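Local coordinates for protein short chain dehydrogenase (Salmonella typhi, PDB 3G1T) that is probably an NAD(P)(H)-dependent oxidoreductase of the short-chain dehydrogenase family, its substrate not established, at residues D24-E29 against T200-R205; L99-L104 against P225-L230. All blocks are in the same frame, centred on the assembly; numbering follows the deposited sequence.

Interaction 1 (D24-E29 against T200-R205)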
ATOM      1  N   ASP A  24      22.931 -10.123  -2.441  1.00 26.26           N
ATOM      2  CA  ASP A  24      23.820  -9.204  -1.763  1.00 27.02           C
ATOM      3  C   ASP A  24      23.104  -8.568  -0.589  1.00 24.33           C
ATOM      4  O   ASP A  24      21.943  -8.915  -0.272  1.00 25.45           O
ATOM      5  CB  ASP A  24      24.330  -8.108  -2.734  1.00 31.40           C
ATOM      6  CG  ASP A  24      23.215  -7.419  -3.472  1.00 38.21           C
ATOM      7  OD1 ASP A  24      22.139  -7.155  -2.890  1.00 33.82           O
ATOM      8  OD2 ASP A  24      23.426  -7.116  -4.668  1.00 36.32           O
ATOM      9  N   GLY A  25      23.812  -7.700   0.113  1.00 23.28           N
ATOM     10  CA  GLY A  25      23.216  -6.895   1.158  1.00 22.11           C
ATOM     11  C   GLY A  25      22.638  -7.720   2.305  1.00 19.95           C
ATOM     12  O   GLY A  25      23.214  -8.713   2.697  1.00 19.72           O
ATOM     13  N   ILE A  26      21.499  -7.267   2.822  1.00 18.48           N
ATOM     14  CA  ILE A  26      20.936  -7.849   4.025  1.00 18.20           C
ATOM     15  C   ILE A  26      20.460  -9.284   3.726  1.00 18.96           C
ATOM     16  O   ILE A  26      20.580 -10.194   4.574  1.00 18.60           O
ATOM     17  CB  ILE A  26      19.729  -6.975   4.501  1.00 20.12           C
ATOM     18  CG1 ILE A  26      20.247  -5.647   5.044  1.00 18.86           C
ATOM     19  CG2 ILE A  26      18.991  -7.711   5.607  1.00 17.84           C
ATOM     20  CD1 ILE A  26      19.177  -4.598   5.220  1.00 22.89           C
ATOM     21  N   GLY A  27      19.945  -9.474   2.501  1.00 15.65           N
ATOM     22  CA  GLY A  27      19.482 -10.839   2.029  1.00 16.17           C
ATOM     23  C   GLY A  27      20.602 -11.872   1.995  1.00 19.00           C
ATOM     24  O   GLY A  27      20.503 -12.972   2.553  1.00 20.19           O
ATOM     25  N   ARG A  28      21.715 -11.526   1.380  1.00 16.76           N
ATOM     26  CA  ARG A  28      22.901 -12.390   1.448  1.00 16.62           C
ATOM     27  C   ARG A  28      23.398 -12.663   2.885  1.00 18.65           C
ATOM     28  O   ARG A  28      23.713 -13.844   3.225  1.00 18.21           O
ATOM     29  CB  ARG A  28      24.016 -11.721   0.631  1.00 18.80           C
ATOM     30  CG  ARG A  28      25.357 -12.338   0.825  1.00 24.99           C
ATOM     31  CD  ARG A  28      26.424 -11.527   0.019  1.00 23.35           C
ATOM     32  NE  ARG A  28      27.697 -12.205   0.159  1.00 29.08           N
ATOM     33  CZ  ARG A  28      28.514 -12.015   1.196  1.00 27.18           C
ATOM     34  NH1 ARG A  28      28.178 -11.152   2.157  1.00 29.22           N
ATOM     35  NH2 ARG A  28      29.691 -12.678   1.267  1.00 29.58           N
ATOM     36  N   GLU A  29      23.465 -11.598   3.723  1.00 19.46           N
ATOM     37  CA  GLU A  29      23.822 -11.728   5.152  1.00 20.47           C
ATOM     38  C   GLU A  29      22.914 -12.677   5.895  1.00 18.97           C
ATOM     39  O   GLU A  29      23.362 -13.531   6.645  1.00 19.65           O
ATOM     40  CB  GLU A  29      23.811 -10.381   5.893  1.00 22.29           C
ATOM     41  CG  GLU A  29      24.641 -10.385   7.178  1.00 19.51           C
ATOM     42  CD  GLU A  29      26.158 -10.562   6.909  1.00 26.23           C
ATOM     43  OE1 GLU A  29      26.622 -10.171   5.823  1.00 23.61           O
ATOM     44  OE2 GLU A  29      26.873 -11.055   7.775  1.00 21.44           O
ATOM     45  N   THR A 200      21.183   1.059   7.210  1.00 19.16           N
ATOM     46  CA  THR A 200      22.203  -0.006   7.241  1.00 21.70           C
ATOM     47  C   THR A 200      23.075   0.192   6.041  1.00 21.06           C
ATOM     48  O   THR A 200      22.608   0.744   5.018  1.00 22.65           O
ATOM     49  CB  THR A 200      21.492  -1.414   7.192  1.00 24.44           C
ATOM     50  OG1 THR A 200      20.552  -1.495   8.269  1.00 22.68           O
ATOM     51  CG2 THR A 200      22.462  -2.591   7.273  1.00 20.99           C
ATOM     52  N   ARG A 201      24.311  -0.285   6.120  1.00 19.86           N
ATOM     53  CA  ARG A 201      25.291  -0.104   5.054  1.00 20.38           C
ATOM     54  C   ARG A 201      24.972  -1.008   3.880  1.00 21.75           C
ATOM     55  O   ARG A 201      25.462  -2.172   3.834  1.00 23.53           O
ATOM     56  CB  ARG A 201      26.714  -0.334   5.551  1.00 18.27           C
ATOM     57  CG  ARG A 201      27.859   0.132   4.575  1.00 21.09           C
ATOM     58  CD  ARG A 201      29.252  -0.184   5.179  1.00 20.11           C
ATOM     59  NE  ARG A 201      29.376   0.270   6.562  1.00 18.19           N
ATOM     60  CZ  ARG A 201      30.268  -0.196   7.454  1.00 21.38           C
ATOM     61  NH1 ARG A 201      31.193  -1.137   7.131  1.00 17.33           N
ATOM     62  NH2 ARG A 201      30.263   0.327   8.678  1.00 18.16           N
ATOM     63  N   THR A 202      24.144  -0.472   2.949  1.00 20.73           N
ATOM     64  CA  THR A 202      23.741  -1.132   1.718  1.00 17.20           C
ATOM     65  C   THR A 202      23.763  -0.197   0.486  1.00 15.41           C
ATOM     66  O   THR A 202      23.740   1.028   0.586  1.00 16.89           O
ATOM     67  CB  THR A 202      22.266  -1.696   1.843  1.00 16.61           C
ATOM     68  OG1 THR A 202      21.340  -0.609   1.875  1.00 16.40           O
ATOM     69  CG2 THR A 202      22.098  -2.597   3.113  1.00 18.89           C
ATOM     70  N   SER A 203      23.773  -0.762  -0.705  1.00 17.41           N
ATOM     71  CA  SER A 203      23.724   0.079  -1.880  1.00 17.67           C
ATOM     72  C   SER A 203      22.406   0.875  -1.957  1.00 19.81           C
ATOM     73  O   SER A 203      22.459   2.054  -2.388  1.00 17.98           O
ATOM     74  CB  SER A 203      23.973  -0.734  -3.138  1.00 19.07           C
ATOM     75  OG  SER A 203      22.941  -1.709  -3.283  1.00 31.01           O
ATOM     76  N   MET A 204      21.265   0.274  -1.531  1.00 20.87           N
ATOM     77  CA  MET A 204      19.974   1.009  -1.510  1.00 19.16           C
ATOM     78  C   MET A 204      19.979   2.287  -0.639  1.00 18.49           C
ATOM     79  O   MET A 204      19.602   3.415  -1.126  1.00 18.40           O
ATOM     80  CB  MET A 204      18.729   0.089  -1.227  1.00 20.53           C
ATOM     81  CG  MET A 204      17.450   0.877  -1.215  1.00 20.96           C
ATOM     82  SD  MET A 204      15.956  -0.166  -0.656  1.00 17.60           S
ATOM     83  CE  MET A 204      16.012  -1.114  -2.133  1.00 22.14           C
ATOM     84  N   ARG A 205      20.619   2.176   0.542  1.00 15.95           N
ATOM     85  CA  ARG A 205      20.730   3.256   1.484  1.00 17.44           C
ATOM     86  C   ARG A 205      21.610   4.345   0.865  1.00 17.41           C
ATOM     87  O   ARG A 205      21.269   5.508   0.900  1.00 16.57           O
ATOM     88  CB  ARG A 205      21.303   2.692   2.796  1.00 17.00           C
ATOM     89  CG  ARG A 205      21.553   3.672   3.937  1.00 19.79           C
ATOM     90  CD  ARG A 205      20.335   4.308   4.445  1.00 16.96           C
ATOM     91  NE  ARG A 205      20.670   5.394   5.396  1.00 19.09           N
ATOM     92  CZ  ARG A 205      19.812   5.921   6.289  1.00 18.51           C
ATOM     93  NH1 ARG A 205      18.564   5.395   6.369  1.00 22.54           N
ATOM     94  NH2 ARG A 205      20.182   6.952   7.078  1.00 22.17           N
TER
HETATM   95  O   HOH W   1      23.417  -4.002  -4.638  1.00 32.20           O

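Interaction 2 (L99-L104 against P225-L230)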
ATOM      1  N   LEU A  99      11.787 -15.249   4.366  1.00 13.84           N
ATOM      2  CA  LEU A  99      12.196 -13.894   4.665  1.00 15.32           C
ATOM      3  C   LEU A  99      12.186 -13.181   3.330  1.00 17.32           C
ATOM      4  O   LEU A  99      12.940 -13.523   2.397  1.00 18.52           O
ATOM      5  CB  LEU A  99      13.617 -13.942   5.243  1.00 14.88           C
ATOM      6  CG  LEU A  99      14.265 -12.573   5.429  1.00 16.29           C
ATOM      7  CD1 LEU A  99      13.482 -11.632   6.303  1.00 16.81           C
ATOM      8  CD2 LEU A  99      15.706 -12.757   5.882  1.00 16.88           C
ATOM      9  N   HIS A 100      11.345 -12.158   3.253  1.00 15.79           N
ATOM     10  CA  HIS A 100      11.270 -11.346   2.015  1.00 16.33           C
ATOM     11  C   HIS A 100      12.165 -10.176   2.238  1.00 18.73           C
ATOM     12  O   HIS A 100      11.778  -9.259   2.976  1.00 21.30           O
ATOM     13  CB  HIS A 100       9.819 -10.838   1.840  1.00 19.78           C
ATOM     14  CG  HIS A 100       8.820 -11.887   1.428  1.00 18.90           C
ATOM     15  ND1 HIS A 100       8.829 -12.487   0.190  1.00 19.46           N
ATOM     16  CD2 HIS A 100       7.714 -12.369   2.060  1.00 20.74           C
ATOM     17  CE1 HIS A 100       7.819 -13.335   0.105  1.00 21.94           C
ATOM     18  NE2 HIS A 100       7.134 -13.279   1.229  1.00 18.11           N
ATOM     19  N   ASN A 101      13.307 -10.161   1.544  1.00 20.43           N
ATOM     20  CA  ASN A 101      14.183  -9.004   1.606  1.00 20.46           C
ATOM     21  C   ASN A 101      14.195  -8.264   0.262  1.00 21.75           C
ATOM     22  O   ASN A 101      14.625  -7.135   0.212  1.00 21.49           O
ATOM     23  CB  ASN A 101      15.630  -9.449   1.833  1.00 22.85           C
ATOM     24  CG  ASN A 101      15.833 -10.240   3.045  1.00 31.29           C
ATOM     25  OD1 ASN A 101      15.938  -9.699   4.162  1.00 24.05           O
ATOM     26  ND2 ASN A 101      16.063 -11.538   2.838  1.00 26.42           N
ATOM     27  N   ALA A 102      13.818  -8.913  -0.833  1.00 20.11           N
ATOM     28  CA  ALA A 102      13.764  -8.204  -2.131  1.00 23.56           C
ATOM     29  C   ALA A 102      12.898  -6.951  -2.097  1.00 24.82           C
ATOM     30  O   ALA A 102      11.845  -6.930  -1.479  1.00 23.54           O
ATOM     31  CB  ALA A 102      13.266  -9.152  -3.221  1.00 22.61           C
ATOM     32  N   GLY A 103      13.338  -5.910  -2.803  1.00 23.76           N
ATOM     33  CA  GLY A 103      12.575  -4.671  -2.772  1.00 19.50           C
ATOM     34  C   GLY A 103      13.180  -3.785  -3.838  1.00 18.98           C
ATOM     35  O   GLY A 103      14.343  -3.950  -4.161  1.00 18.89           O
ATOM     36  N   LEU A 104      12.374  -2.879  -4.360  1.00 17.77           N
ATOM     37  CA  LEU A 104      12.836  -1.843  -5.272  1.00 17.68           C
ATOM     38  C   LEU A 104      12.657  -0.482  -4.536  1.00 18.16           C
ATOM     39  O   LEU A 104      11.631  -0.208  -3.872  1.00 17.15           O
ATOM     40  CB  LEU A 104      12.034  -1.878  -6.549  1.00 21.49           C
ATOM     41  CG  LEU A 104      12.551  -1.599  -7.965  1.00 34.20           C
ATOM     42  CD1 LEU A 104      13.781  -2.477  -8.325  1.00 24.57           C
ATOM     43  CD2 LEU A 104      11.412  -1.873  -8.941  1.00 24.72           C
ATOM     44  N   PRO A 225      20.810 -10.062  14.914  1.00 19.87           N
ATOM     45  CA  PRO A 225      20.124 -10.724  16.064  1.00 20.24           C
ATOM     46  C   PRO A 225      18.598 -10.759  15.876  1.00 19.04           C
ATOM     47  O   PRO A 225      17.967 -11.801  16.135  1.00 17.01           O
ATOM     48  CB  PRO A 225      20.532  -9.875  17.279  1.00 21.11           C
ATOM     49  CG  PRO A 225      21.954  -9.417  16.911  1.00 20.54           C
ATOM     50  CD  PRO A 225      21.933  -9.188  15.368  1.00 19.84           C
ATOM     51  N   LEU A 226      18.016  -9.665  15.391  1.00 19.13           N
ATOM     52  CA  LEU A 226      16.605  -9.663  15.181  1.00 19.46           C
ATOM     53  C   LEU A 226      16.163 -10.654  14.110  1.00 20.08           C
ATOM     54  O   LEU A 226      15.132 -11.315  14.313  1.00 19.80           O
ATOM     55  CB  LEU A 226      16.126  -8.211  14.861  1.00 21.36           C
ATOM     56  CG  LEU A 226      14.641  -8.083  14.574  1.00 19.29           C
ATOM     57  CD1 LEU A 226      13.883  -8.317  15.901  1.00 22.76           C
ATOM     58  CD2 LEU A 226      14.294  -6.645  14.087  1.00 22.27           C
ATOM     59  N   TYR A 227      16.898 -10.740  12.980  1.00 17.11           N
ATOM     60  CA  TYR A 227      16.655 -11.701  11.929  1.00 15.59           C
ATOM     61  C   TYR A 227      16.689 -13.137  12.358  1.00 16.76           C
ATOM     62  O   TYR A 227      15.845 -13.913  11.911  1.00 18.32           O
ATOM     63  CB  TYR A 227      17.663 -11.466  10.767  1.00 16.35           C
ATOM     64  CG  TYR A 227      17.308 -10.207   9.961  1.00 16.86           C
ATOM     65  CD1 TYR A 227      16.693 -10.325   8.729  1.00 17.43           C
ATOM     66  CD2 TYR A 227      17.599  -8.895  10.458  1.00 17.20           C
ATOM     67  CE1 TYR A 227      16.329  -9.216   7.963  1.00 16.71           C
ATOM     68  CE2 TYR A 227      17.276  -7.753   9.647  1.00 18.06           C
ATOM     69  CZ  TYR A 227      16.656  -7.948   8.436  1.00 18.78           C
ATOM     70  OH  TYR A 227      16.305  -6.913   7.634  1.00 18.42           O
ATOM     71  N   LEU A 228      17.651 -13.467  13.228  1.00 17.16           N
ATOM     72  CA  LEU A 228      17.742 -14.779  13.868  1.00 14.73           C
ATOM     73  C   LEU A 228      16.557 -14.987  14.837  1.00 17.49           C
ATOM     74  O   LEU A 228      15.905 -16.071  14.769  1.00 18.09           O
ATOM     75  CB  LEU A 228      19.040 -14.873  14.745  1.00 18.39           C
ATOM     76  CG  LEU A 228      20.196 -15.221  13.834  1.00 31.04           C
ATOM     77  CD1 LEU A 228      21.541 -14.835  14.574  1.00 22.87           C
ATOM     78  CD2 LEU A 228      20.095 -16.756  13.344  1.00 20.78           C
ATOM     79  N   TRP A 229      16.271 -13.987  15.689  1.00 15.84           N
ATOM     80  CA  TRP A 229      15.189 -14.141  16.707  1.00 18.13           C
ATOM     81  C   TRP A 229      13.839 -14.460  16.047  1.00 17.92           C
ATOM     82  O   TRP A 229      13.128 -15.391  16.469  1.00 15.67           O
ATOM     83  CB  TRP A 229      15.110 -12.851  17.492  1.00 16.63           C
ATOM     84  CG  TRP A 229      14.063 -12.927  18.568  1.00 16.29           C
ATOM     85  CD1 TRP A 229      14.148 -13.614  19.770  1.00 18.60           C
ATOM     86  CD2 TRP A 229      12.807 -12.280  18.552  1.00 17.56           C
ATOM     87  NE1 TRP A 229      12.980 -13.417  20.506  1.00 18.25           N
ATOM     88  CE2 TRP A 229      12.131 -12.630  19.766  1.00 16.84           C
ATOM     89  CE3 TRP A 229      12.175 -11.436  17.629  1.00 16.69           C
ATOM     90  CZ2 TRP A 229      10.865 -12.118  20.094  1.00 17.82           C
ATOM     91  CZ3 TRP A 229      10.903 -10.957  17.926  1.00 20.10           C
ATOM     92  CH2 TRP A 229      10.257 -11.318  19.158  1.00 17.77           C
ATOM     93  N   LEU A 230      13.498 -13.759  14.961  1.00 18.53           N
ATOM     94  CA  LEU A 230      12.198 -14.061  14.294  0.50 17.85           C
ATOM     95  C   LEU A 230      12.090 -15.411  13.631  1.00 16.87           C
ATOM     96  O   LEU A 230      10.979 -15.872  13.410  1.00 14.93           O
ATOM     97  CB  LEU A 230      11.783 -12.966  13.290  0.50 18.70           C
ATOM     98  CG  LEU A 230      11.240 -11.687  13.939  0.50 11.77           C
ATOM     99  CD1 LEU A 230      11.026 -10.641  12.852  0.50 19.60           C
ATOM    100  CD2 LEU A 230       9.888 -11.868  14.697  0.50 18.19           C
TER
HETATM  101  O   HOH W   2      15.359  -7.402   5.167  1.00 18.66           O

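Interaction 1 (D24-E29 against T200-R205)
Ile-26 and Thr-202 meet through aliphatic carbon alone: the Thr-202 methyl CG2 lies 4.1 Å from Ile-26 CG1 and equally near its CD1, the two side chains crossing obliquely. The Ile-26 chain runs out nearly extended (chi2 166°), which carries CD1 on to Thr-200 CG2, at 4.4 Å. Behind this apolar patch each threonine hydroxyl is engaged by the backbone of a residue close in sequence. Thr-202 N-caps helix 203-208, OG1 accepting from Arg-205 N at 3.2 Å and 158°; chi1 of 70° sets OG1 between the backbone N and carbonyl carbon and leaves CG2 for Ile-26. Thr-200 OG1 is hydrogen-bonded to Gly-198 O, and Arg-201 centres an inverse gamma turn between the two threonines. At one margin a water spans the gap, 2.7 Å from Ser-203 OG and giving a weak bond to Asp-24 OD2. Gly-25, with positive phi, belongs to the glycine-rich TGxxxGxG motif of the Rossmann fold, which in relatives lies against the dinucleotide cofactor. Direct contact across the gap is therefore van der Waals only, with a single bridging water, consistent with two elements near the probable cofactor site that meet by apolar packing.

Interaction 2 (L99-L104 against P225-L230)
Tyr-227 presents one edge of its ring to Leu-99, whose CD2 sits in the ring plane 3.9 Å from CD1 of the tyrosine, while Leu-99 CD1 comes to 4.1 Å from Tyr-227 CE1 from off that plane. The leucine crosses the tyrosine at about a right angle. Asn-101 follows at the same edge, its OD1 3.9 Å from Tyr-227 CE1 and its amide tilted 23° from the ring plane. A water joins the polar ends: it donates to Asn-101 OD1 at 2.6 Å and lies 2.7 Å from Tyr-227 OH, again in the plane of the ring. The other end of the amide is held as well, since Asn-101 ND2 bonds to Thr-20 O; gripped at both ends, the amide has its rotation fixed. In this family an asparagine of an NAG motif follows the fourth strand, as Asn-101, Ala-102 and Gly-103 do here. With CG beside its backbone N (chi1 -74°), the Tyr-227 ring is sent from helix 224-231 toward Leu-99 and Asn-101, and it also touches Ile-195 of strand 190-196 and Ile-26. Leu-99, ending strand 97-99, packs on Val-150 of strand 147-152 and on Ala-30 and Tyr-34 of helix 25-36.

The centres of interactions 1 and 2 lie about 11 Å apart; helix 25-36 carries one side of interaction 1 and packs on Leu-99 and Tyr-227 of interaction 2. Ile-26 joins the two directly, its CG2 being 3.5 Å from Tyr-227 OH; Gly-27 CA also packs on Asn-101 ND2, and Met-204 CE on Gly-103 O. Along the chain the segments alternate, 24-29, 99-104, 200-205, 225-230, so the contacts interlock. The first three come at or just after the C-terminal ends of strands 16-19, 97-99 and 190-196 of the parallel sheet, and helix 224-231 comes soon after helix 203-208. Segments from separate strands thus converge at the C-terminal end of the Rossmann sheet, where relatives bind NAD(P)(H).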